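Local coordinates for protein papillomavirus transcription factor E2 (Human papillomavirus type 18, PDB 1QQH) that regulates viral transcription through its N-terminal activation domain and, as in related papillomavirus E2 proteins, probably also supports replication of the viral genome, at residues T65-D77 with T84-E98. The protein carries 1 engineered substitution. Sequence-based numbering, arbitrary orientation.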
# COMPACT_ATOMS: atom_id res chain seq x y z
N THR A 65 3.29 15.33 -23.55
CA THR A 65 2.82 14.01 -23.17
C THR A 65 2.01 14.08 -21.88
O THR A 65 2.33 14.86 -20.99
CB THR A 65 3.98 13.02 -22.98
OG1 THR A 65 4.57 12.73 -24.25
CG2 THR A 65 3.49 11.73 -22.36
N TYR A 66 0.96 13.28 -21.81
CA TYR A 66 0.11 13.21 -20.62
C TYR A 66 -0.21 11.76 -20.32
O TYR A 66 -0.11 10.89 -21.19
CB TYR A 66 -1.19 13.97 -20.81
CG TYR A 66 -0.99 15.39 -21.21
CD1 TYR A 66 -0.82 15.72 -22.56
CD2 TYR A 66 -0.89 16.40 -20.26
CE1 TYR A 66 -0.56 17.01 -22.94
CE2 TYR A 66 -0.63 17.71 -20.64
CZ TYR A 66 -0.47 18.00 -21.98
OH TYR A 66 -0.18 19.27 -22.38
N VAL A 67 -0.60 11.50 -19.08
CA VAL A 67 -0.92 10.14 -18.69
C VAL A 67 -2.41 9.94 -18.51
O VAL A 67 -3.06 10.65 -17.74
CB VAL A 67 -0.21 9.75 -17.37
CG1 VAL A 67 -0.63 8.34 -16.94
CG2 VAL A 67 1.30 9.82 -17.55
N ALA A 68 -2.94 8.96 -19.24
CA ALA A 68 -4.35 8.61 -19.15
C ALA A 68 -4.38 7.30 -18.37
O ALA A 68 -3.84 6.29 -18.82
CB ALA A 68 -4.93 8.40 -20.53
N TRP A 69 -5.00 7.31 -17.20
CA TRP A 69 -5.06 6.13 -16.35
C TRP A 69 -6.11 5.10 -16.77
O TRP A 69 -7.28 5.43 -16.93
CB TRP A 69 -5.30 6.57 -14.91
CG TRP A 69 -4.29 7.59 -14.46
CD1 TRP A 69 -4.45 8.95 -14.39
CD2 TRP A 69 -2.94 7.33 -14.04
NE1 TRP A 69 -3.30 9.54 -13.95
CE2 TRP A 69 -2.35 8.58 -13.74
CE3 TRP A 69 -2.17 6.17 -13.90
CZ2 TRP A 69 -1.03 8.69 -13.30
CZ3 TRP A 69 -0.86 6.28 -13.46
CH2 TRP A 69 -0.30 7.54 -13.17
N ASP A 70 -5.69 3.86 -16.97
CA ASP A 70 -6.63 2.81 -17.37
C ASP A 70 -7.77 2.71 -16.37
O ASP A 70 -8.92 2.48 -16.74
CB ASP A 70 -5.95 1.44 -17.47
CG ASP A 70 -5.16 1.26 -18.76
OD1 ASP A 70 -5.40 2.01 -19.73
OD2 ASP A 70 -4.30 0.35 -18.81
N SER A 71 -7.44 2.90 -15.09
CA SER A 71 -8.45 2.81 -14.05
C SER A 71 -8.35 3.96 -13.07
O SER A 71 -7.29 4.20 -12.51
CB SER A 71 -8.31 1.49 -13.30
OG SER A 71 -8.41 0.39 -14.20
N VAL A 72 -9.46 4.66 -12.87
CA VAL A 72 -9.51 5.77 -11.94
C VAL A 72 -10.46 5.40 -10.81
O VAL A 72 -11.60 4.98 -11.06
CB VAL A 72 -10.02 7.05 -12.63
CG1 VAL A 72 -10.22 8.15 -11.59
CG2 VAL A 72 -9.03 7.48 -13.70
N TYR A 73 -9.98 5.55 -9.58
CA TYR A 73 -10.78 5.24 -8.40
C TYR A 73 -11.13 6.52 -7.67
O TYR A 73 -10.26 7.19 -7.10
CB TYR A 73 -10.01 4.30 -7.46
CG TYR A 73 -9.58 3.00 -8.10
CD1 TYR A 73 -8.67 2.98 -9.15
CD2 TYR A 73 -10.12 1.78 -7.68
CE1 TYR A 73 -8.29 1.79 -9.76
CE2 TYR A 73 -9.75 0.58 -8.28
CZ TYR A 73 -8.84 0.59 -9.33
OH TYR A 73 -8.47 -0.58 -9.94
N TYR A 74 -12.41 6.87 -7.70
CA TYR A 74 -12.88 8.06 -7.03
C TYR A 74 -13.88 7.65 -5.96
O TYR A 74 -14.40 6.54 -5.99
CB TYR A 74 -13.54 9.01 -8.04
CG TYR A 74 -14.79 8.46 -8.68
CD1 TYR A 74 -16.04 8.73 -8.14
CD2 TYR A 74 -14.72 7.70 -9.86
CE1 TYR A 74 -17.21 8.26 -8.74
CE2 TYR A 74 -15.88 7.22 -10.47
CZ TYR A 74 -17.12 7.51 -9.91
OH TYR A 74 -18.29 7.07 -10.52
N MET A 75 -14.13 8.55 -5.02
CA MET A 75 -15.07 8.26 -3.95
C MET A 75 -16.33 9.11 -4.11
O MET A 75 -16.26 10.32 -4.31
CB MET A 75 -14.41 8.54 -2.60
CG MET A 75 -15.27 8.19 -1.40
SD MET A 75 -14.47 8.60 0.18
CE MET A 75 -14.07 6.95 0.81
N THR A 76 -17.49 8.46 -4.06
CA THR A 76 -18.76 9.17 -4.19
C THR A 76 -18.98 10.03 -2.95
O THR A 76 -18.26 9.91 -1.95
CB THR A 76 -19.95 8.20 -4.32
OG1 THR A 76 -20.16 7.51 -3.08
CG2 THR A 76 -19.68 7.18 -5.42
N ASP A 77 -19.98 10.90 -3.01
CA ASP A 77 -20.29 11.77 -1.87
C ASP A 77 -20.55 10.85 -0.68
O ASP A 77 -20.06 11.09 0.43
CB ASP A 77 -21.54 12.59 -2.19
CG ASP A 77 -21.54 13.11 -3.62
OD1 ASP A 77 -20.65 13.92 -3.97
OD2 ASP A 77 -22.44 12.71 -4.40
N THR A 84 -13.51 3.57 -12.66
CA THR A 84 -13.88 3.88 -14.04
C THR A 84 -12.65 4.14 -14.91
O THR A 84 -11.53 4.22 -14.42
CB THR A 84 -14.82 5.09 -14.11
OG1 THR A 84 -15.29 5.24 -15.46
CG2 THR A 84 -14.10 6.36 -13.69
N ALA A 85 -12.88 4.27 -16.21
CA ALA A 85 -11.77 4.50 -17.13
C ALA A 85 -11.51 5.98 -17.37
O ALA A 85 -12.35 6.84 -17.09
CB ALA A 85 -12.06 3.82 -18.46
N THR A 86 -10.33 6.27 -17.89
CA THR A 86 -10.00 7.64 -18.22
C THR A 86 -10.38 7.77 -19.68
O THR A 86 -10.12 6.88 -20.48
CB THR A 86 -8.50 7.93 -18.07
OG1 THR A 86 -8.21 8.25 -16.71
CG2 THR A 86 -8.10 9.10 -18.96
N CYS A 87 -11.01 8.88 -20.02
CA CYS A 87 -11.40 9.11 -21.40
C CYS A 87 -10.51 10.18 -22.01
O CYS A 87 -10.26 11.22 -21.40
CB CYS A 87 -12.86 9.53 -21.48
SG CYS A 87 -13.99 8.21 -21.06
N VAL A 88 -10.05 9.89 -23.22
CA VAL A 88 -9.18 10.78 -23.96
C VAL A 88 -9.91 11.39 -25.15
O VAL A 88 -10.17 10.71 -26.14
CB VAL A 88 -7.95 10.00 -24.49
CG1 VAL A 88 -7.00 10.93 -25.21
CG2 VAL A 88 -7.24 9.29 -23.34
N SER A 89 -10.24 12.68 -25.06
CA SER A 89 -10.92 13.36 -26.16
C SER A 89 -10.03 14.51 -26.62
O SER A 89 -8.99 14.76 -26.03
CB SER A 89 -12.25 13.94 -25.70
OG SER A 89 -12.04 15.02 -24.81
N HIS A 90 -10.46 15.21 -27.66
CA HIS A 90 -9.70 16.34 -28.18
C HIS A 90 -9.73 17.47 -27.14
O HIS A 90 -8.84 18.30 -27.09
CB HIS A 90 -10.29 16.81 -29.51
CG HIS A 90 -9.52 17.93 -30.15
ND1 HIS A 90 -9.83 19.26 -29.95
CD2 HIS A 90 -8.44 17.92 -30.97
CE1 HIS A 90 -8.97 20.01 -30.61
NE2 HIS A 90 -8.12 19.23 -31.24
N ARG A 91 -10.77 17.47 -26.31
CA ARG A 91 -10.89 18.49 -25.27
C ARG A 91 -9.96 18.27 -24.07
O ARG A 91 -9.55 19.23 -23.41
CB ARG A 91 -12.34 18.57 -24.77
CG ARG A 91 -12.48 19.45 -23.54
CD ARG A 91 -13.92 19.62 -23.07
NE ARG A 91 -13.95 20.21 -21.73
CZ ARG A 91 -15.06 20.44 -21.03
NH1 ARG A 91 -16.25 20.14 -21.54
NH2 ARG A 91 -14.97 20.96 -19.82
N GLY A 92 -9.62 17.02 -23.79
CA GLY A 92 -8.74 16.73 -22.67
C GLY A 92 -8.97 15.35 -22.09
O GLY A 92 -9.56 14.49 -22.75
N LEU A 93 -8.50 15.13 -20.87
CA LEU A 93 -8.66 13.83 -20.21
C LEU A 93 -9.72 13.94 -19.13
O LEU A 93 -9.72 14.89 -18.34
CB LEU A 93 -7.35 13.37 -19.58
CG LEU A 93 -6.11 13.33 -20.47
CD1 LEU A 93 -4.95 12.75 -19.67
CD2 LEU A 93 -6.38 12.49 -21.72
N TYR A 94 -10.62 12.97 -19.08
CA TYR A 94 -11.66 13.00 -18.08
C TYR A 94 -12.07 11.60 -17.67
O TYR A 94 -11.68 10.61 -18.29
CB TYR A 94 -12.88 13.78 -18.62
CG TYR A 94 -13.63 13.09 -19.76
CD1 TYR A 94 -14.72 12.25 -19.50
CD2 TYR A 94 -13.26 13.30 -21.09
CE1 TYR A 94 -15.42 11.63 -20.54
CE2 TYR A 94 -13.95 12.68 -22.13
CZ TYR A 94 -15.04 11.85 -21.85
OH TYR A 94 -15.72 11.24 -22.88
N TYR A 95 -12.85 11.52 -16.60
CA TYR A 95 -13.38 10.25 -16.16
C TYR A 95 -14.82 10.60 -15.80
O TYR A 95 -15.11 11.73 -15.42
CB TYR A 95 -12.61 9.70 -14.96
CG TYR A 95 -12.61 10.54 -13.70
CD1 TYR A 95 -13.44 10.21 -12.62
CD2 TYR A 95 -11.75 11.62 -13.55
CE1 TYR A 95 -13.39 10.94 -11.43
CE2 TYR A 95 -11.69 12.35 -12.38
CZ TYR A 95 -12.52 12.01 -11.32
OH TYR A 95 -12.45 12.73 -10.15
N VAL A 96 -15.72 9.64 -15.95
CA VAL A 96 -17.12 9.89 -15.63
C VAL A 96 -17.29 9.68 -14.14
O VAL A 96 -17.04 8.59 -13.63
CB VAL A 96 -18.05 8.94 -16.41
CG1 VAL A 96 -19.50 9.29 -16.14
CG2 VAL A 96 -17.75 9.05 -17.90
N LYS A 97 -17.69 10.74 -13.45
CA LYS A 97 -17.89 10.67 -12.01
C LYS A 97 -19.38 10.81 -11.70
O LYS A 97 -19.94 11.90 -11.77
CB LYS A 97 -17.10 11.78 -11.32
CG LYS A 97 -17.19 11.73 -9.81
CD LYS A 97 -16.41 12.86 -9.17
CE LYS A 97 -16.46 12.79 -7.66
NZ LYS A 97 -15.71 13.91 -7.05
N GLU A 98 -20.00 9.69 -11.36
CA GLU A 98 -21.42 9.68 -11.05
C GLU A 98 -22.19 10.23 -12.25
O GLU A 98 -22.97 11.17 -12.13
CB GLU A 98 -21.69 10.51 -9.79
CG GLU A 98 -20.99 9.96 -8.54
CD GLU A 98 -21.30 10.76 -7.27
OE1 GLU A 98 -22.48 10.76 -6.85
OE2 GLU A 98 -20.38 11.37 -6.70
O HOH W 1 -8.46 5.06 -19.77
O HOH W 2 -18.52 6.36 -13.69
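Tyr-74 lies with one ring face over the aliphatic chain of Lys-97, whose CG sits 4.0 Å from the ring centroid, while the methyl CG2 of Thr-84 meets the ring near its plane at the edge. The neighbouring Tyr-95 ring takes Val-72 CG1 over one face, offset toward the rim; the two tyrosine rings themselves meet obliquely, planes at 42° and centroids 5.7 Å apart. The Trp-69 ring has Val-67 CG1 over one face and Thr-86 OG1 at its edge. With CG between its backbone N and carbonyl carbon (chi1 64°), the Tyr-74 ring is directed at the end of strand 92-97, where its OH accepts a nearly straight bond from Glu-98 N (3.2 Å, 162°). A water donating to Val-96 O also lies near this hydroxyl.

Val-72 and Thr-84 form an antiparallel hydrogen-bonded pair: Val-72 N donates to Thr-84 O (2.6 Å) and Thr-84 N to Val-72 O (2.9 Å). Beyond it, Thr-86 N bonds only weakly to Trp-69 O, while Thr-86 OG1 has a partner in Tyr-104 OH. The methyl CG2 of Thr-86 packs on Ala-68 CB (3.6 Å), which also meets Val-88 CG2.

A classic bulge at Asp-70 and Ser-71, opposite Lys-47, marks the corner where strand 63-75 turns; this strand pairs with strands 45-56 and 81-89, and the latter continues into the hairpin with strand 92-97.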